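Side-chain contacts in prolyl 4-hydroxylase (Paramecium bursaria Chlorella virus 1, PDB 5C5T), which probably hydroxylates proline residues of collagen-like substrates as a 2-oxoglutarate-dependent dioxygenase that uses iron and ascorbate: residues G43-D47 with I48-V52; D142-D146 with A147-D151. All coordinates share one frame; numbering follows the deposited sequence.

Contact 1: G43-D47 with I48-V52; sequences GFLSD and IECDV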
# COMPACT_ATOMS: atom_id res chain seq x y z
N GLY A 43 -8.55 -3.12 11.60
CA GLY A 43 -8.07 -2.45 12.79
C GLY A 43 -6.57 -2.37 12.95
O GLY A 43 -6.07 -2.25 14.06
N PHE A 44 -5.86 -2.39 11.82
CA PHE A 44 -4.42 -2.22 11.82
C PHE A 44 -4.05 -0.89 12.49
O PHE A 44 -3.12 -0.88 13.29
CB PHE A 44 -3.88 -2.29 10.39
CG PHE A 44 -2.39 -2.30 10.28
CD1 PHE A 44 -1.66 -3.48 10.47
CD2 PHE A 44 -1.68 -1.14 10.00
CE1 PHE A 44 -0.26 -3.49 10.34
CE2 PHE A 44 -0.30 -1.14 9.89
CZ PHE A 44 0.42 -2.32 10.07
N LEU A 45 -4.75 0.19 12.15
CA LEU A 45 -4.69 1.45 12.93
C LEU A 45 -6.01 1.73 13.56
O LEU A 45 -7.03 1.40 12.97
CB LEU A 45 -4.31 2.65 12.06
CG LEU A 45 -2.90 2.70 11.47
CD1 LEU A 45 -2.69 3.97 10.63
CD2 LEU A 45 -1.82 2.56 12.57
N SER A 46 -6.03 2.41 14.72
CA SER A 46 -7.31 2.89 15.23
C SER A 46 -7.87 4.04 14.39
O SER A 46 -7.15 4.69 13.61
CB SER A 46 -7.19 3.36 16.66
OG SER A 46 -6.52 4.62 16.71
N ASP A 47 -9.15 4.29 14.55
CA ASP A 47 -9.79 5.40 13.84
C ASP A 47 -9.11 6.74 14.21
O ASP A 47 -8.84 7.56 13.33
CB ASP A 47 -11.29 5.48 14.14
CG ASP A 47 -12.12 4.39 13.43
OD1 ASP A 47 -11.57 3.48 12.79
OD2 ASP A 47 -13.37 4.47 13.49
N ILE A 48 -8.80 6.98 15.47
CA ILE A 48 -8.26 8.30 15.79
C ILE A 48 -6.80 8.40 15.27
O ILE A 48 -6.41 9.48 14.83
CB ILE A 48 -8.40 8.66 17.27
CG1 ILE A 48 -7.40 7.93 18.12
CG2 ILE A 48 -9.82 8.41 17.75
CD1 ILE A 48 -6.21 8.80 18.35
N GLU A 49 -6.03 7.29 15.24
CA GLU A 49 -4.70 7.27 14.61
C GLU A 49 -4.78 7.62 13.12
O GLU A 49 -3.95 8.40 12.63
CB GLU A 49 -4.03 5.90 14.78
CG GLU A 49 -3.51 5.64 16.20
CD GLU A 49 -3.15 4.20 16.45
OE1 GLU A 49 -3.54 3.30 15.66
OE2 GLU A 49 -2.46 3.96 17.47
N CYS A 50 -5.76 7.06 12.38
CA CYS A 50 -5.96 7.48 11.00
C CYS A 50 -6.22 8.98 10.86
O CYS A 50 -5.65 9.64 9.98
CB CYS A 50 -7.09 6.66 10.36
SG CYS A 50 -6.82 4.88 10.21
N ASP A 51 -7.03 9.53 11.75
CA ASP A 51 -7.37 10.94 11.63
C ASP A 51 -6.16 11.83 11.93
O ASP A 51 -5.97 12.84 11.27
CB ASP A 51 -8.52 11.31 12.57
CG ASP A 51 -9.86 10.71 12.14
OD1 ASP A 51 -10.08 10.34 10.95
OD2 ASP A 51 -10.73 10.66 13.03
N VAL A 52 -5.35 11.43 12.91
CA VAL A 52 -4.17 12.19 13.26
C VAL A 52 -3.23 12.21 12.03
O VAL A 52 -2.65 13.23 11.69
CB VAL A 52 -3.51 11.59 14.51
CG1 VAL A 52 -2.11 12.13 14.74
CG2 VAL A 52 -4.40 11.85 15.74
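Ser-46 and Glu-49 grip each other twice, side chain to backbone in both directions. The hydroxyl OG of Ser-46 accepts from Glu-49 N at 3.1 Å, with an N-H...O angle of 163°. In return Ser-46 N donates to Glu-49 OE1 at 2.8 Å, reaching that oxygen from above the carboxylate, 37° out of its plane. Ser-46 OG sits between its own backbone N and carbonyl carbon (chi1 75°), which turns it onto the first turn of the helix and brings it to 3.2 Å from Glu-49 CG. This reciprocal pair is a capping box, with Ser-46, the last residue of the loop after strand 38-41, at the N-cap of helix 47-59. Next to the box, the first helical bonds are Cys-50 N to Ser-46 O at 3.0 Å and Asp-51 N to Asp-47 O at 3.1 Å. The packed side belongs to Leu-45, whose CB lies 3.8 Å from Cys-50 SG and whose CD2 meets Glu-49 OE1 at 3.6 Å, the side chains of Leu-45 and Glu-49 crossing at about a right angle. Leu-45 also rests on strand 153-162 and helix 96-109, from which Lys-100 reaches Glu-49 OE2 in a salt bridge. The opposite holds at exposed Asp-47 and Ile-48, which start their side chains away from the neighbouring segment, though each CB still touches it; Ile-48 CG1 stays 3.7 Å from Ser-46 OG.

Contact 2: D142-D146 with A147-D151; sequences DDCDD and ACPKD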
# COMPACT_ATOMS: atom_id res chain seq x y z
N ASP A 142 9.44 -2.91 -10.60
CA ASP A 142 9.97 -2.91 -11.94
C ASP A 142 9.85 -4.27 -12.65
O ASP A 142 10.37 -5.30 -12.16
CB ASP A 142 11.43 -2.48 -11.87
CG ASP A 142 11.62 -1.00 -12.03
OD1 ASP A 142 10.85 -0.20 -11.46
OD2 ASP A 142 12.58 -0.64 -12.77
N ASP A 143 9.18 -4.32 -13.80
CA ASP A 143 9.12 -5.57 -14.53
C ASP A 143 10.48 -5.91 -15.15
O ASP A 143 11.01 -5.20 -16.00
CB ASP A 143 8.03 -5.53 -15.63
CG ASP A 143 7.72 -6.89 -16.22
OD1 ASP A 143 8.20 -7.93 -15.70
OD2 ASP A 143 6.96 -6.95 -17.21
N CYS A 144 11.04 -7.02 -14.69
CA CYS A 144 12.44 -7.35 -14.98
C CYS A 144 12.63 -8.86 -15.09
O CYS A 144 11.84 -9.66 -14.59
CB CYS A 144 13.37 -6.81 -13.90
SG CYS A 144 12.98 -7.49 -12.23
N ASP A 145 13.71 -9.26 -15.77
CA ASP A 145 14.07 -10.65 -15.87
C ASP A 145 15.55 -10.80 -15.53
O ASP A 145 15.92 -11.35 -14.49
CB ASP A 145 13.76 -11.18 -17.27
CG ASP A 145 14.09 -12.66 -17.41
OD1 ASP A 145 14.18 -13.37 -16.39
OD2 ASP A 145 14.26 -13.12 -18.56
N ASP A 146 16.41 -10.28 -16.39
CA ASP A 146 17.83 -10.49 -16.18
C ASP A 146 18.56 -9.29 -15.58
O ASP A 146 19.76 -9.37 -15.32
CB ASP A 146 18.46 -10.90 -17.49
CG ASP A 146 18.13 -12.32 -17.85
OD1 ASP A 146 18.35 -13.21 -16.99
OD2 ASP A 146 17.62 -12.54 -18.98
N ALA A 147 17.85 -8.20 -15.37
CA ALA A 147 18.45 -7.00 -14.81
C ALA A 147 17.57 -6.39 -13.72
O ALA A 147 17.23 -5.19 -13.75
CB ALA A 147 18.69 -5.97 -15.92
N CYS A 148 17.16 -7.22 -12.76
CA CYS A 148 16.23 -6.74 -11.74
C CYS A 148 16.98 -5.78 -10.81
O CYS A 148 18.12 -6.06 -10.40
CB CYS A 148 15.62 -7.92 -10.95
SG CYS A 148 14.43 -8.89 -11.84
N PRO A 149 16.36 -4.64 -10.48
CA PRO A 149 17.07 -3.67 -9.63
C PRO A 149 17.42 -4.25 -8.26
O PRO A 149 16.68 -5.07 -7.71
CB PRO A 149 16.08 -2.51 -9.51
CG PRO A 149 14.78 -3.09 -9.75
CD PRO A 149 14.99 -4.20 -10.76
N LYS A 150 18.52 -3.80 -7.68
CA LYS A 150 18.97 -4.38 -6.44
C LYS A 150 18.07 -3.92 -5.29
O LYS A 150 17.99 -4.60 -4.27
CB LYS A 150 20.44 -4.03 -6.19
CG LYS A 150 21.38 -4.61 -7.21
CD LYS A 150 21.72 -6.06 -6.94
CE LYS A 150 22.84 -6.54 -7.88
NZ LYS A 150 22.35 -6.76 -9.29
N ASP A 151 17.35 -2.82 -5.47
CA ASP A 151 16.48 -2.29 -4.42
C ASP A 151 15.01 -2.43 -4.82
O ASP A 151 14.15 -1.59 -4.45
CB ASP A 151 16.80 -0.84 -4.16
CG ASP A 151 16.61 0.04 -5.39
OD1 ASP A 151 16.49 -0.52 -6.51
OD2 ASP A 151 16.58 1.28 -5.24
O HOH W 1 18.00 -9.86 -12.25
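Between Cys-144 and Cys-148 the chain doubles back until their CA atoms stand 5.0 Å apart, yet no direct hydrogen bond joins 142-146 to 147-151. Neither segment is regular helix or strand: Cys-144 is extended, and the reversal runs through Asp-145, Asp-146 and Ala-147. One water bridges the bend, accepting from Cys-148 N at 2.8 Å and donating weakly to Asp-145 O at 3.4 Å. The covalent closure is the disulfide, with Cys-144 SG 2.1 Å from Cys-148 SG and a C-S-S-C torsion of 94°, close to the perpendicular arrangement that an unstrained disulfide prefers. The two halves leave their backbones differently: Cys-148 SG is anti to its own carbonyl carbon (chi1 -72°), whereas Cys-144 SG stands between its backbone N and carbonyl carbon (chi1 60°), and the two sulfurs meet across the mouth of the bend. Next to the bridge, Pro-149 turns its ring inward. Its CD meets Cys-144 SG at 4.1 Å, and its CG approaches Asp-142 CB at 4.0 Å, a light apolar contact through the methylene and not the carboxylate. Asp-145 and Asp-146 start their side chains away from 147-151, and Asp-145 OD1 forms a salt bridge with Lys-200. Arg-199 completes the setting by donating to the carbonyl oxygens of Cys-148 and Pro-149. The loop links strand 134-138, which carries the zinc ligand His-138, to strand 153-162; the side chain of Asp-142 is about 12 Å from the bound zinc ion. Beyond the chain itself, the direct tie between the two segments is one covalent bond, so the loop's closure would probably depend on the redox state of the cysteines.

Contact 1 is partly buried and contact 2 lies at the surface, on opposite sides of the chain's centre, with their centres 35 Å apart. Different elements are joined at each: residues 43-52 pass from a loop into helix 47-59, while residues 142-151 stay within one loop. Both relate to strand 153-162, in different ways: contact 1 packs on it through side chains, whereas the loop of contact 2 runs into it along the chain. Their chemistry follows their setting. Contact 2, at the surface, is held covalently where contact 1 uses directed hydrogen bonds at a helix start, backed by the buried side chains of Leu-45 and Cys-50.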